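PDB 2QY2: probable mRNA-capping enzyme from Mimivirus, which caps viral mRNA through RNA triphosphatase, guanylyltransferase and (guanine-N7)-methyltransferase activities, the first of which, removal of the 5'-terminal phosphate, belongs to this N-terminal domain. Local coordinates for residues Ile13-Glu18 and Ser227-Val232; His57-Thr62 and Thr177-Thr182; Lys185-Asp190 and Asn218-Asn223; Thr192-Ser197 and Asn209-Leu214. All blocks are in the same frame, centred on the assembly; numbering follows the deposited sequence. Where two conformers were deposited one is given.

Contact 1 of 4, residues Ile13-Glu18 and Ser227-Val232; sequences ITIFSE and SELLNV
The ring of Phe16 offers its far atom, CZ, to Leu229 CD1 at 3.8 Å, and one of its faces lies against CB of the preceding residue, Ile15, displaced toward the rim. Phe16 and Leu229 run nearly perpendicular to each other. Deeper engagement comes from Ile15, whose CD1 reaches between two consecutive residues of the helix: it lies 3.6 Å from Leu229 CB and 3.8 Å from Leu230 CG. With CG1 anti to the carbonyl carbon (chi1 -62°) and the chain then extended (chi2 172°), this methyl is carried straight out to the helix surface. Here the N-terminal lead-in to helix 18-33 is packed against the C-terminal helix 222-236, which in turn packs on the barrel wall, where Leu229 also touches Val41, Phe43 and Ile143. Ser17 occupies the N-cap of helix 18-33: its side chain caps a backbone N of the helix and its own N bonds to Glu20, as in a capping box. Glu226 accepts from Ile15 N and, weakly, from Phe16 N. At the exposed end, Leu230 spreads both methyls against poorly ordered Ile13: its CD1 is 3.6 Å from Ile13 O, and its CD2 approaches Ile13 CG2 at 3.9 Å.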
loop_
_atom_site.group_PDB
_atom_site.type_symbol
_atom_site.label_atom_id
_atom_site.label_comp_id
_atom_site.label_asym_id
_atom_site.label_seq_id
_atom_site.Cartn_x
_atom_site.Cartn_y
_atom_site.Cartn_z
ATOM N N ILE A 13 -0.414 -10.233 26.970
ATOM C CA ILE A 13 0.775 -10.423 26.139
ATOM C C ILE A 13 1.133 -9.116 25.405
ATOM O O ILE A 13 0.246 -8.411 24.916
ATOM C CB ILE A 13 0.547 -11.646 25.152
ATOM C CG1 ILE A 13 1.708 -11.818 24.162
ATOM C CG2 ILE A 13 -0.810 -11.536 24.444
ATOM C CD1 ILE A 13 1.745 -13.173 23.469
ATOM N N THR A 14 2.428 -8.790 25.371
ATOM C CA THR A 14 2.925 -7.574 24.717
ATOM C C THR A 14 3.589 -7.833 23.362
ATOM O O THR A 14 4.143 -8.909 23.122
ATOM C CB THR A 14 3.934 -6.800 25.612
ATOM O OG1 THR A 14 5.002 -7.669 26.006
ATOM C CG2 THR A 14 3.246 -6.234 26.854
ATOM N N ILE A 15 3.508 -6.838 22.480
ATOM C CA ILE A 15 4.100 -6.907 21.142
ATOM C C ILE A 15 5.390 -6.090 21.110
ATOM O O ILE A 15 6.415 -6.542 20.592
ATOM C CB ILE A 15 3.115 -6.372 20.046
ATOM C CG1 ILE A 15 1.860 -7.237 20.009
ATOM C CG2 ILE A 15 3.763 -6.385 18.644
ATOM C CD1 ILE A 15 0.788 -6.705 19.123
ATOM N N PHE A 16 5.323 -4.891 21.678
ATOM C CA PHE A 16 6.450 -3.973 21.691
ATOM C C PHE A 16 7.276 -3.997 22.967
ATOM O O PHE A 16 6.745 -4.170 24.067
ATOM C CB PHE A 16 5.963 -2.537 21.438
ATOM C CG PHE A 16 5.037 -2.389 20.250
ATOM C CD1 PHE A 16 5.369 -2.926 18.989
ATOM C CD2 PHE A 16 3.815 -1.719 20.393
ATOM C CE1 PHE A 16 4.482 -2.796 17.876
ATOM C CE2 PHE A 16 2.918 -1.581 19.293
ATOM C CZ PHE A 16 3.257 -2.121 18.035
ATOM N N SER A 17 8.585 -3.808 22.797
ATOM C CA SER A 17 9.532 -3.731 23.908
ATOM C C SER A 17 9.457 -2.268 24.360
ATOM O O SER A 17 8.802 -1.462 23.694
ATOM C CB SER A 17 10.950 -4.058 23.427
ATOM O OG SER A 17 11.477 -3.034 22.597
ATOM N N GLU A 18 10.172 -1.910 25.429
ATOM C CA GLU A 18 10.154 -0.537 25.947
ATOM C C GLU A 18 10.624 0.528 24.944
ATOM O O GLU A 18 9.952 1.548 24.776
ATOM C CB GLU A 18 10.947 -0.441 27.260
ATOM C CG GLU A 18 10.781 0.894 28.000
ATOM C CD GLU A 18 11.396 0.904 29.387
ATOM O OE1 GLU A 18 12.497 0.340 29.570
ATOM O OE2 GLU A 18 10.775 1.494 30.298
ATOM N N SER A 227 -3.633 -4.036 20.839
ATOM C CA SER A 227 -4.811 -4.906 20.913
ATOM C C SER A 227 -5.366 -5.272 19.535
ATOM O O SER A 227 -5.790 -6.409 19.315
ATOM C CB SER A 227 -5.907 -4.250 21.761
ATOM O OG SER A 227 -5.499 -4.114 23.113
ATOM N N GLU A 228 -5.309 -4.318 18.605
ATOM C CA GLU A 228 -5.791 -4.523 17.236
ATOM C C GLU A 228 -4.850 -5.428 16.456
ATOM O O GLU A 228 -5.304 -6.303 15.722
ATOM C CB GLU A 228 -5.996 -3.202 16.514
ATOM C CG GLU A 228 -7.265 -2.490 16.946
ATOM C CD GLU A 228 -7.539 -1.225 16.164
ATOM O OE1 GLU A 228 -6.674 -0.801 15.368
ATOM O OE2 GLU A 228 -8.630 -0.649 16.355
ATOM N N LEU A 229 -3.549 -5.273 16.699
ATOM C CA LEU A 229 -2.539 -6.116 16.053
ATOM C C LEU A 229 -2.636 -7.533 16.622
ATOM O O LEU A 229 -2.586 -8.496 15.864
ATOM C CB LEU A 229 -1.134 -5.548 16.251
ATOM C CG LEU A 229 -0.784 -4.242 15.539
ATOM C CD1 LEU A 229 0.621 -3.809 15.901
ATOM C CD2 LEU A 229 -0.925 -4.424 14.048
ATOM N N LEU A 230 -2.873 -7.651 17.934
ATOM C CA LEU A 230 -3.024 -8.966 18.587
ATOM C C LEU A 230 -4.222 -9.743 18.028
ATOM O O LEU A 230 -4.157 -10.973 17.918
ATOM C CB LEU A 230 -3.157 -8.842 20.109
ATOM C CG LEU A 230 -1.903 -8.706 20.976
ATOM C CD1 LEU A 230 -2.306 -8.404 22.413
ATOM C CD2 LEU A 230 -1.042 -9.962 20.894
ATOM N N ASN A 231 -5.279 -9.017 17.651
ATOM C CA ASN A 231 -6.492 -9.606 17.081
ATOM C C ASN A 231 -6.203 -10.204 15.698
ATOM O O ASN A 231 -6.709 -11.278 15.369
ATOM C CB ASN A 231 -7.610 -8.553 16.983
ATOM C CG ASN A 231 -8.974 -9.163 16.678
ATOM O OD1 ASN A 231 -9.405 -10.113 17.333
ATOM N ND2 ASN A 231 -9.654 -8.619 15.676
ATOM N N VAL A 232 -5.350 -9.530 14.923
ATOM C CA VAL A 232 -4.973 -9.991 13.576
ATOM C C VAL A 232 -4.055 -11.212 13.691
ATOM O O VAL A 232 -4.239 -12.196 12.967
ATOM C CB VAL A 232 -4.304 -8.870 12.732
ATOM C CG1 VAL A 232 -4.040 -9.357 11.310
ATOM C CG2 VAL A 232 -5.201 -7.632 12.689
#

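Contact 2 of 4, residues His57-Thr62 and Thr177-Thr182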
loop_
_atom_site.group_PDB
_atom_site.type_symbol
_atom_site.label_atom_id
_atom_site.label_comp_id
_atom_site.label_asym_id
_atom_site.label_seq_id
_atom_site.Cartn_x
_atom_site.Cartn_y
_atom_site.Cartn_z
ATOM N N HIS A 57 -12.647 -14.485 6.846
ATOM C CA HIS A 57 -12.952 -14.030 8.213
ATOM C C HIS A 57 -13.652 -12.666 8.226
ATOM O O HIS A 57 -14.732 -12.533 8.797
ATOM C CB HIS A 57 -11.673 -13.967 9.062
ATOM C CG HIS A 57 -11.894 -13.467 10.456
ATOM N ND1 HIS A 57 -11.801 -12.132 10.788
ATOM C CD2 HIS A 57 -12.244 -14.112 11.592
ATOM C CE1 HIS A 57 -12.090 -11.979 12.066
ATOM N NE2 HIS A 57 -12.361 -13.165 12.577
ATOM N N TYR A 58 -13.058 -11.679 7.552
ATOM C CA TYR A 58 -13.626 -10.344 7.518
ATOM C C TYR A 58 -14.848 -10.159 6.616
ATOM O O TYR A 58 -15.742 -9.413 6.982
ATOM C CB TYR A 58 -12.557 -9.300 7.212
ATOM C CG TYR A 58 -11.559 -9.066 8.314
ATOM C CD1 TYR A 58 -11.915 -8.361 9.486
ATOM C CD2 TYR A 58 -10.250 -9.581 8.215
ATOM C CE1 TYR A 58 -10.979 -8.182 10.545
ATOM C CE2 TYR A 58 -9.312 -9.406 9.260
ATOM C CZ TYR A 58 -9.683 -8.709 10.415
ATOM O OH TYR A 58 -8.756 -8.552 11.419
ATOM N N ILE A 59 -14.913 -10.839 5.465
ATOM C CA ILE A 59 -16.081 -10.712 4.568
ATOM C C ILE A 59 -17.377 -11.169 5.253
ATOM O O ILE A 59 -18.420 -10.529 5.104
ATOM C CB ILE A 59 -15.871 -11.465 3.198
ATOM C CG1 ILE A 59 -15.112 -10.547 2.237
ATOM C CG2 ILE A 59 -17.216 -11.899 2.542
ATOM C CD1 ILE A 59 -14.740 -11.164 0.892
ATOM N N ASN A 60 -17.260 -12.209 6.076
ATOM C CA ASN A 60 -18.401 -12.779 6.780
ATOM C C ASN A 60 -18.940 -11.999 7.970
ATOM O O ASN A 60 -20.119 -12.136 8.305
ATOM C CB ASN A 60 -18.089 -14.218 7.201
ATOM C CG ASN A 60 -18.023 -15.169 6.020
ATOM O OD1 ASN A 60 -18.676 -14.961 4.993
ATOM N ND2 ASN A 60 -17.231 -16.222 6.160
ATOM N N ILE A 61 -18.094 -11.195 8.614
ATOM C CA ILE A 61 -18.521 -10.423 9.786
ATOM C C ILE A 61 -18.545 -8.894 9.670
ATOM O O ILE A 61 -19.107 -8.219 10.533
ATOM C CB ILE A 61 -17.736 -10.813 11.091
ATOM C CG1 ILE A 61 -16.240 -10.512 10.953
ATOM C CG2 ILE A 61 -18.013 -12.277 11.474
ATOM C CD1 ILE A 61 -15.499 -10.482 12.271
ATOM N N THR A 62 -17.938 -8.347 8.618
ATOM C CA THR A 62 -17.890 -6.891 8.434
ATOM C C THR A 62 -19.145 -6.418 7.693
ATOM O O THR A 62 -19.564 -7.059 6.723
ATOM C CB THR A 62 -16.604 -6.467 7.640
ATOM O OG1 THR A 62 -15.450 -7.023 8.279
ATOM C CG2 THR A 62 -16.438 -4.953 7.577
ATOM N N THR A 177 -5.552 -6.941 -6.358
ATOM C CA THR A 177 -6.944 -7.321 -6.096
ATOM C C THR A 177 -6.944 -7.101 -4.581
ATOM O O THR A 177 -6.437 -7.934 -3.817
ATOM C CB THR A 177 -7.204 -8.800 -6.481
ATOM O OG1 THR A 177 -6.947 -8.967 -7.882
ATOM C CG2 THR A 177 -8.649 -9.213 -6.172
ATOM N N ARG A 178 -7.479 -5.952 -4.172
ATOM C CA ARG A 178 -7.516 -5.533 -2.775
ATOM C C ARG A 178 -8.892 -5.570 -2.121
ATOM O O ARG A 178 -9.885 -5.150 -2.712
ATOM C CB ARG A 178 -6.924 -4.111 -2.672
ATOM C CG ARG A 178 -6.812 -3.506 -1.263
ATOM C CD ARG A 178 -6.190 -2.108 -1.284
ATOM N NE ARG A 178 -7.005 -1.127 -2.005
ATOM C CZ ARG A 178 -6.668 0.149 -2.198
ATOM N NH1 ARG A 178 -5.522 0.629 -1.729
ATOM N NH2 ARG A 178 -7.475 0.947 -2.884
ATOM N N TYR A 179 -8.919 -6.067 -0.886
ATOM C CA TYR A 179 -10.130 -6.125 -0.074
ATOM C C TYR A 179 -9.750 -5.242 1.121
ATOM O O TYR A 179 -8.691 -5.430 1.744
ATOM C CB TYR A 179 -10.463 -7.556 0.350
ATOM C CG TYR A 179 -11.101 -8.384 -0.746
ATOM C CD1 TYR A 179 -12.488 -8.308 -0.994
ATOM C CD2 TYR A 179 -10.321 -9.248 -1.548
ATOM C CE1 TYR A 179 -13.096 -9.080 -2.026
ATOM C CE2 TYR A 179 -10.917 -10.028 -2.584
ATOM C CZ TYR A 179 -12.303 -9.934 -2.812
ATOM O OH TYR A 179 -12.891 -10.673 -3.815
ATOM N N SER A 180 -10.567 -4.225 1.378
ATOM C CA SER A 180 -10.337 -3.294 2.481
ATOM C C SER A 180 -11.508 -3.324 3.455
ATOM O O SER A 180 -12.661 -3.144 3.054
ATOM C CB SER A 180 -10.128 -1.869 1.955
ATOM O OG SER A 180 -9.016 -1.806 1.082
ATOM N N PHE A 181 -11.202 -3.580 4.728
ATOM C CA PHE A 181 -12.225 -3.657 5.793
ATOM C C PHE A 181 -12.034 -2.614 6.879
ATOM O O PHE A 181 -11.012 -2.605 7.571
ATOM C CB PHE A 181 -12.239 -5.047 6.447
ATOM C CG PHE A 181 -12.266 -6.176 5.465
ATOM C CD1 PHE A 181 -13.479 -6.591 4.893
ATOM C CD2 PHE A 181 -11.070 -6.809 5.077
ATOM C CE1 PHE A 181 -13.507 -7.630 3.937
ATOM C CE2 PHE A 181 -11.080 -7.862 4.112
ATOM C CZ PHE A 181 -12.299 -8.268 3.546
ATOM N N THR A 182 -13.035 -1.751 7.036
ATOM C CA THR A 182 -13.008 -0.699 8.047
ATOM C C THR A 182 -13.577 -1.330 9.317
ATOM O O THR A 182 -14.790 -1.475 9.468
ATOM C CB THR A 182 -13.825 0.528 7.581
ATOM O OG1 THR A 182 -13.349 0.933 6.292
ATOM C CG2 THR A 182 -13.659 1.707 8.544
#
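Tyr58 sets its CB almost on the normal of the Phe181 ring, 3.4 Å from the centroid, a well-centred CH-pi contact. Its own ring then leads away from the strand, because chi1 of -70° places CG beside the backbone N. The two aromatic planes are tilted by only 24°, but with centroids 5.4 Å apart the rings are strongly offset and share little face. Ile59 widens the helix face turned to the barrel: its CG1 comes to the edge of the same phenyl ring, 3.7 Å from Phe181 CE1, and its extended chain continues to CD1, which lies 3.9 Å from Tyr179 CE1. Thr62 OG1 comes to 3.9 Å from Phe181 CD1, its side chain roughly perpendicular to the phenylalanine. The hydroxyl bonds back to the helix, OG1 donating to Tyr58 O at 2.7 Å, and Thr62 N donates to that same carbonyl, which is therefore gripped twice. Beyond the contact, Tyr58 also touches Val232 and Ile235 of helix 222-236. The whole is a helix laid across the outer surface of a strand at 52°, with aromatic side chains at the interface, as part of the helical covering of this antiparallel beta barrel.

Contact 3 of 4, residues Lys185-Asp190 and Asn218-Asn223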
loop_
_atom_site.group_PDB
_atom_site.type_symbol
_atom_site.label_atom_id
_atom_site.label_comp_id
_atom_site.label_asym_id
_atom_site.label_seq_id
_atom_site.Cartn_x
_atom_site.Cartn_y
_atom_site.Cartn_z
ATOM N N LYS A 185 -13.799 3.242 13.382
ATOM C CA LYS A 185 -13.576 4.606 12.899
ATOM C C LYS A 185 -12.129 5.035 12.618
ATOM O O LYS A 185 -11.890 5.931 11.803
ATOM C CB LYS A 185 -14.209 5.599 13.890
ATOM C CG LYS A 185 -13.685 5.476 15.328
ATOM C CD LYS A 185 -14.448 6.347 16.298
ATOM C CE LYS A 185 -13.702 6.515 17.611
ATOM N NZ LYS A 185 -14.342 7.555 18.461
ATOM N N ASN A 186 -11.172 4.405 13.295
ATOM C CA ASN A 186 -9.766 4.792 13.151
ATOM C C ASN A 186 -8.842 3.791 12.482
ATOM O O ASN A 186 -7.662 4.092 12.287
ATOM C CB ASN A 186 -9.159 5.114 14.518
ATOM C CG ASN A 186 -10.000 6.057 15.347
ATOM O OD1 ASN A 186 -10.297 5.771 16.506
ATOM N ND2 ASN A 186 -10.383 7.183 14.765
ATOM N N SER A 187 -9.361 2.616 12.133
ATOM C CA SER A 187 -8.537 1.572 11.540
ATOM C C SER A 187 -9.155 0.844 10.364
ATOM O O SER A 187 -10.374 0.693 10.284
ATOM C CB SER A 187 -8.137 0.564 12.614
ATOM O OG SER A 187 -7.311 1.173 13.581
ATOM N N ARG A 188 -8.276 0.310 9.514
ATOM C CA ARG A 188 -8.655 -0.408 8.305
ATOM C C ARG A 188 -7.683 -1.551 8.038
ATOM O O ARG A 188 -6.475 -1.380 8.170
ATOM C CB ARG A 188 -8.622 0.566 7.124
ATOM C CG ARG A 188 -9.519 0.218 5.960
ATOM C CD ARG A 188 -9.410 1.270 4.865
ATOM N NE ARG A 188 -8.110 1.198 4.193
ATOM C CZ ARG A 188 -7.222 2.191 4.137
ATOM N NH1 ARG A 188 -7.485 3.367 4.695
ATOM N NH2 ARG A 188 -6.020 1.968 3.618
ATOM N N ILE A 189 -8.218 -2.718 7.685
ATOM C CA ILE A 189 -7.405 -3.890 7.358
ATOM C C ILE A 189 -7.401 -3.987 5.829
ATOM O O ILE A 189 -8.453 -3.998 5.208
ATOM C CB ILE A 189 -8.010 -5.205 7.961
ATOM C CG1 ILE A 189 -7.976 -5.164 9.495
ATOM C CG2 ILE A 189 -7.306 -6.463 7.406
ATOM C CD1 ILE A 189 -6.606 -5.277 10.118
ATOM N N ASP A 190 -6.213 -4.010 5.236
ATOM C CA ASP A 190 -6.072 -4.122 3.788
ATOM C C ASP A 190 -5.417 -5.451 3.503
ATOM O O ASP A 190 -4.315 -5.707 3.990
ATOM C CB ASP A 190 -5.162 -3.014 3.227
ATOM C CG ASP A 190 -5.801 -1.632 3.247
ATOM O OD1 ASP A 190 -7.036 -1.498 3.397
ATOM O OD2 ASP A 190 -5.037 -0.662 3.084
ATOM N N ASN A 218 -7.029 7.581 11.602
ATOM C CA ASN A 218 -6.750 8.633 12.589
ATOM C C ASN A 218 -5.790 8.040 13.613
ATOM O O ASN A 218 -5.679 6.814 13.726
ATOM C CB ASN A 218 -8.022 9.080 13.341
ATOM C CG ASN A 218 -9.110 9.597 12.417
ATOM O OD1 ASN A 218 -8.958 10.639 11.786
ATOM N ND2 ASN A 218 -10.202 8.844 12.309
ATOM N N LYS A 219 -5.125 8.909 14.377
ATOM C CA LYS A 219 -4.202 8.490 15.434
ATOM C C LYS A 219 -4.968 7.757 16.540
ATOM O O LYS A 219 -6.131 8.060 16.807
ATOM C CB LYS A 219 -3.511 9.714 16.050
ATOM C CG LYS A 219 -2.629 9.431 17.293
ATOM C CD LYS A 219 -2.256 10.672 18.125
ATOM C CE LYS A 219 -3.436 11.304 18.869
ATOM N NZ LYS A 219 -4.350 12.075 17.981
ATOM N N ILE A 220 -4.332 6.732 17.101
ATOM C CA ILE A 220 -4.896 5.983 18.216
ATOM C C ILE A 220 -3.792 5.799 19.239
ATOM O O ILE A 220 -2.601 5.965 18.933
ATOM C CB ILE A 220 -5.448 4.576 17.805
ATOM C CG1 ILE A 220 -4.384 3.722 17.101
ATOM C CG2 ILE A 220 -6.668 4.727 16.942
ATOM C CD1 ILE A 220 -4.855 2.306 16.797
ATOM N N ASP A 221 -4.195 5.443 20.455
ATOM C CA ASP A 221 -3.260 5.171 21.530
ATOM C C ASP A 221 -2.514 3.896 21.115
ATOM O O ASP A 221 -3.090 3.022 20.462
ATOM C CB ASP A 221 -4.031 4.931 22.830
ATOM C CG ASP A 221 -3.119 4.842 24.027
ATOM O OD1 ASP A 221 -2.725 5.896 24.548
ATOM O OD2 ASP A 221 -2.756 3.725 24.418
ATOM N N ILE A 222 -1.233 3.809 21.453
ATOM C CA ILE A 222 -0.421 2.645 21.097
ATOM C C ILE A 222 -0.930 1.333 21.726
ATOM O O ILE A 222 -0.704 0.247 21.183
ATOM C CB ILE A 222 1.061 2.898 21.431
ATOM C CG1 ILE A 222 1.954 1.839 20.768
ATOM C CG2 ILE A 222 1.244 2.995 22.932
ATOM C CD1 ILE A 222 3.419 1.955 21.101
ATOM N N ASN A 223 -1.637 1.449 22.854
ATOM C CA ASN A 223 -2.193 0.284 23.536
ATOM C C ASN A 223 -3.395 -0.249 22.766
ATOM O O ASN A 223 -3.631 -1.455 22.759
ATOM C CB ASN A 223 -2.527 0.594 24.995
ATOM C CG ASN A 223 -1.289 0.924 25.804
ATOM O OD1 ASN A 223 -0.564 0.030 26.236
ATOM N ND2 ASN A 223 -1.012 2.214 25.971
#
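Asn186 overlaps Ile220 along its base, CB lying 3.5 Å from Ile220 CG2 as the two side chains run antiparallel to each other. The torsion of Ile220 explains which branch is used: chi1 of 55° puts CG1 between the backbone N and the carbonyl carbon, while CG2 turns to the asparagine and CD1 goes on to Ser187, 4.2 Å from its OG. That hydroxyl is bonded to Glu228 of the following helix. Asn186 also stands roughly perpendicular to Asn218, with the amide planes 82° apart. This is where the turn between strands 170-184 and 187-197 of the barrel meets the linker from strand 209-216 to helix 222-236; the meeting buries Asn218 O, which has no modelled partner. Polar bonds stiffen each segment locally. Arg188 grips Asp190 side-on, NE to OD1 at 3.0 Å and NH2 to OD2 at 2.9 Å, both nearly in the guanidinium plane, while Asp190 OD1 also bonds to Ser180. On the linker, Asp221 is the N-cap of helix 222-236. Its OD2 takes Asn223 N from above the carboxylate plane at 3.0 Å, as in an Asx turn, and, through the syn lone pair of OD2, Asn223 ND2 at 2.8 Å.

Contact 4 of 4, residues Thr192-Ser197 and Asn209-Leu214; sequences TDVKSS and NYELEL
Asp193 and Tyr210 run alongside each other in the same direction across a beta hairpin of the triphosphatase barrel. Their carboxylate and ring planes stand 59° apart, and Tyr210 CE1 is 3.9 Å from Asp193 CG. They form a non-hydrogen-bonded antiparallel pair between two hydrogen-bonded ones, Thr192 with Glu211 and Val194 with Asn209. The backbone bonds are short and straight, as in Thr192 N to Glu211 O, 2.8 Å at 166°. Asp193 and Tyr210 face the helical covering: both touch helix 48-61, where the Tyr210 ring meets that of Phe51. Asp193 OD1 bonds to Ser208. The other face carries Thr192, Val194, Asn209 and Glu211, near Arg174 and Arg178 of the adjoining strand, consistent with the polar lining of a triphosphate tunnel. There Glu211, extended beyond CG, crosses Val194 at a slant and brings CD to 3.9 Å from Val194 CG2. Asn209 ND2 makes a weak bond to Glu211 OE2, while its OD1 lies 2.8 Å from Val194 O, two acceptors that are not bonded; a water that accepts from Ser196 N can donate to that OD1. The alternating glutamates Glu211 and Glu213 resemble the Glu-x-Glu pattern of tunnel triphosphatases, and an acetate ion lies about 4 Å from the Glu211 side chain. On the Asp193 side, a water in the plane of the Tyr210 ring donates to Asp193 OD2 at 2.8 Å and bonds Tyr210 OH at 2.5 Å.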
loop_
_atom_site.group_PDB
_atom_site.type_symbol
_atom_site.label_atom_id
_atom_site.label_comp_id
_atom_site.label_asym_id
_atom_site.label_seq_id
_atom_site.Cartn_x
_atom_site.Cartn_y
_atom_site.Cartn_z
ATOM N N THR A 192 -4.338 -7.848 0.270
ATOM C CA THR A 192 -4.149 -7.789 -1.176
ATOM C C THR A 192 -3.418 -8.949 -1.864
ATOM O O THR A 192 -2.376 -9.408 -1.399
ATOM C CB THR A 192 -3.387 -6.469 -1.544
ATOM O OG1 THR A 192 -3.923 -5.369 -0.804
ATOM C CG2 THR A 192 -3.539 -6.140 -3.013
ATOM N N ASP A 193 -3.986 -9.389 -2.988
ATOM C CA ASP A 193 -3.407 -10.421 -3.861
ATOM C C ASP A 193 -2.682 -9.517 -4.881
ATOM O O ASP A 193 -3.338 -8.788 -5.640
ATOM C CB ASP A 193 -4.535 -11.231 -4.548
ATOM C CG ASP A 193 -4.033 -12.209 -5.626
ATOM O OD1 ASP A 193 -2.975 -11.984 -6.251
ATOM O OD2 ASP A 193 -4.742 -13.200 -5.880
ATOM N N VAL A 194 -1.347 -9.567 -4.868
ATOM C CA VAL A 194 -0.511 -8.738 -5.737
ATOM C C VAL A 194 0.334 -9.532 -6.738
ATOM O O VAL A 194 1.005 -10.498 -6.380
ATOM C CB VAL A 194 0.513 -7.868 -4.911
ATOM C CG1 VAL A 194 1.200 -6.830 -5.799
ATOM C CG2 VAL A 194 -0.130 -7.180 -3.729
ATOM N N LYS A 195 0.324 -9.067 -7.984
ATOM C CA LYS A 195 1.148 -9.629 -9.048
ATOM C C LYS A 195 2.165 -8.522 -9.345
ATOM O O LYS A 195 1.791 -7.430 -9.757
ATOM C CB LYS A 195 0.288 -10.022 -10.247
ATOM C CG LYS A 195 -0.432 -11.348 -9.982
ATOM C CD LYS A 195 -1.238 -11.840 -11.151
ATOM C CE LYS A 195 -1.989 -13.111 -10.786
ATOM N NZ LYS A 195 -1.093 -14.169 -10.222
ATOM N N SER A 196 3.425 -8.766 -8.989
ATOM C CA SER A 196 4.495 -7.777 -9.155
ATOM C C SER A 196 5.514 -8.167 -10.201
ATOM O O SER A 196 5.992 -9.306 -10.210
ATOM C CB SER A 196 5.233 -7.560 -7.829
ATOM O OG SER A 196 4.342 -7.235 -6.780
ATOM N N SER A 197 5.894 -7.195 -11.035
ATOM C CA SER A 197 6.874 -7.409 -12.101
ATOM C C SER A 197 7.343 -6.119 -12.775
ATOM O O SER A 197 6.558 -5.189 -12.940
ATOM C CB SER A 197 6.301 -8.325 -13.198
ATOM O OG SER A 197 7.235 -8.502 -14.251
ATOM N N ASN A 209 1.948 -12.593 -4.753
ATOM C CA ASN A 209 2.532 -12.426 -3.424
ATOM C C ASN A 209 1.350 -11.834 -2.641
ATOM O O ASN A 209 0.398 -11.311 -3.237
ATOM C CB ASN A 209 3.795 -11.551 -3.398
ATOM C CG ASN A 209 3.563 -10.137 -3.890
ATOM O OD1 ASN A 209 3.432 -9.898 -5.091
ATOM N ND2 ASN A 209 3.522 -9.186 -2.956
ATOM N N TYR A 210 1.347 -12.010 -1.326
ATOM C CA TYR A 210 0.228 -11.528 -0.523
ATOM C C TYR A 210 0.624 -10.511 0.518
ATOM O O TYR A 210 1.595 -10.692 1.257
ATOM C CB TYR A 210 -0.530 -12.718 0.080
ATOM C CG TYR A 210 -0.977 -13.711 -0.972
ATOM C CD1 TYR A 210 -2.176 -13.521 -1.675
ATOM C CD2 TYR A 210 -0.164 -14.815 -1.321
ATOM C CE1 TYR A 210 -2.577 -14.410 -2.704
ATOM C CE2 TYR A 210 -0.545 -15.708 -2.361
ATOM C CZ TYR A 210 -1.754 -15.493 -3.038
ATOM O OH TYR A 210 -2.153 -16.338 -4.044
ATOM N N GLU A 211 -0.094 -9.389 0.502
ATOM C CA GLU A 211 0.173 -8.298 1.420
ATOM C C GLU A 211 -0.976 -8.025 2.375
ATOM O O GLU A 211 -2.147 -8.049 1.987
ATOM C CB GLU A 211 0.572 -7.040 0.645
ATOM C CG GLU A 211 1.979 -7.139 0.026
ATOM C CD GLU A 211 2.322 -6.000 -0.927
ATOM O OE1 GLU A 211 1.726 -4.906 -0.826
ATOM O OE2 GLU A 211 3.208 -6.201 -1.786
ATOM N N LEU A 212 -0.618 -7.827 3.644
ATOM C CA LEU A 212 -1.581 -7.548 4.703
ATOM C C LEU A 212 -1.104 -6.372 5.524
ATOM O O LEU A 212 0.042 -6.350 5.986
ATOM C CB LEU A 212 -1.766 -8.768 5.616
ATOM C CG LEU A 212 -2.641 -8.634 6.875
ATOM C CD1 LEU A 212 -4.091 -8.444 6.522
ATOM C CD2 LEU A 212 -2.452 -9.843 7.761
ATOM N N GLU A 213 -1.979 -5.382 5.676
ATOM C CA GLU A 213 -1.660 -4.194 6.454
ATOM C C GLU A 213 -2.798 -3.678 7.314
ATOM O O GLU A 213 -3.975 -3.843 6.974
ATOM C CB GLU A 213 -1.287 -2.992 5.555
ATOM C CG GLU A 213 -0.169 -3.168 4.529
ATOM C CD GLU A 213 -0.688 -3.454 3.132
ATOM O OE1 GLU A 213 -1.716 -2.866 2.729
ATOM O OE2 GLU A 213 -0.058 -4.269 2.431
ATOM N N LEU A 214 -2.429 -3.073 8.441
ATOM C CA LEU A 214 -3.372 -2.423 9.340
ATOM C C LEU A 214 -3.025 -0.946 9.111
ATOM O O LEU A 214 -1.937 -0.491 9.472
ATOM C CB LEU A 214 -3.150 -2.848 10.807
ATOM C CG LEU A 214 -4.023 -2.362 11.991
ATOM C CD1 LEU A 214 -3.487 -1.076 12.581
ATOM C CD2 LEU A 214 -5.489 -2.204 11.621
HETATM O O HOH W 1 -2.884 -5.050 1.443
HETATM O O HOH W 2 -1.230 -3.814 -1.724
HETATM O O HOH W 3 -4.256 -15.944 -5.367
HETATM O O HOH W 4 4.037 -11.148 -7.385
HETATM O O HOH W 5 4.485 -5.923 -3.925
#

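Contacts 2, 3 and 4 all reach one sheet, the eight-stranded antiparallel barrel, through the consecutive strands 170-184, 187-197 and 209-216; contact 1 packs on the outside of the barrel, where its Glu228 bonds Ser187 of contact 3. Along the sequence contact 1 spans the other three, and contact 2 closes before contact 3 opens, with contact 4 inside contact 3. Contacts 1 and 3 share helix 222-236 and have centres about 13 Å apart, whereas contacts 1 and 4 are about 23 Å apart. Contact 4 lies about 8 Å from the chain centre, against 22 Å for contact 1. The domain is thus a tunnel wall clad by helices, with its terminal segments packed together at one end.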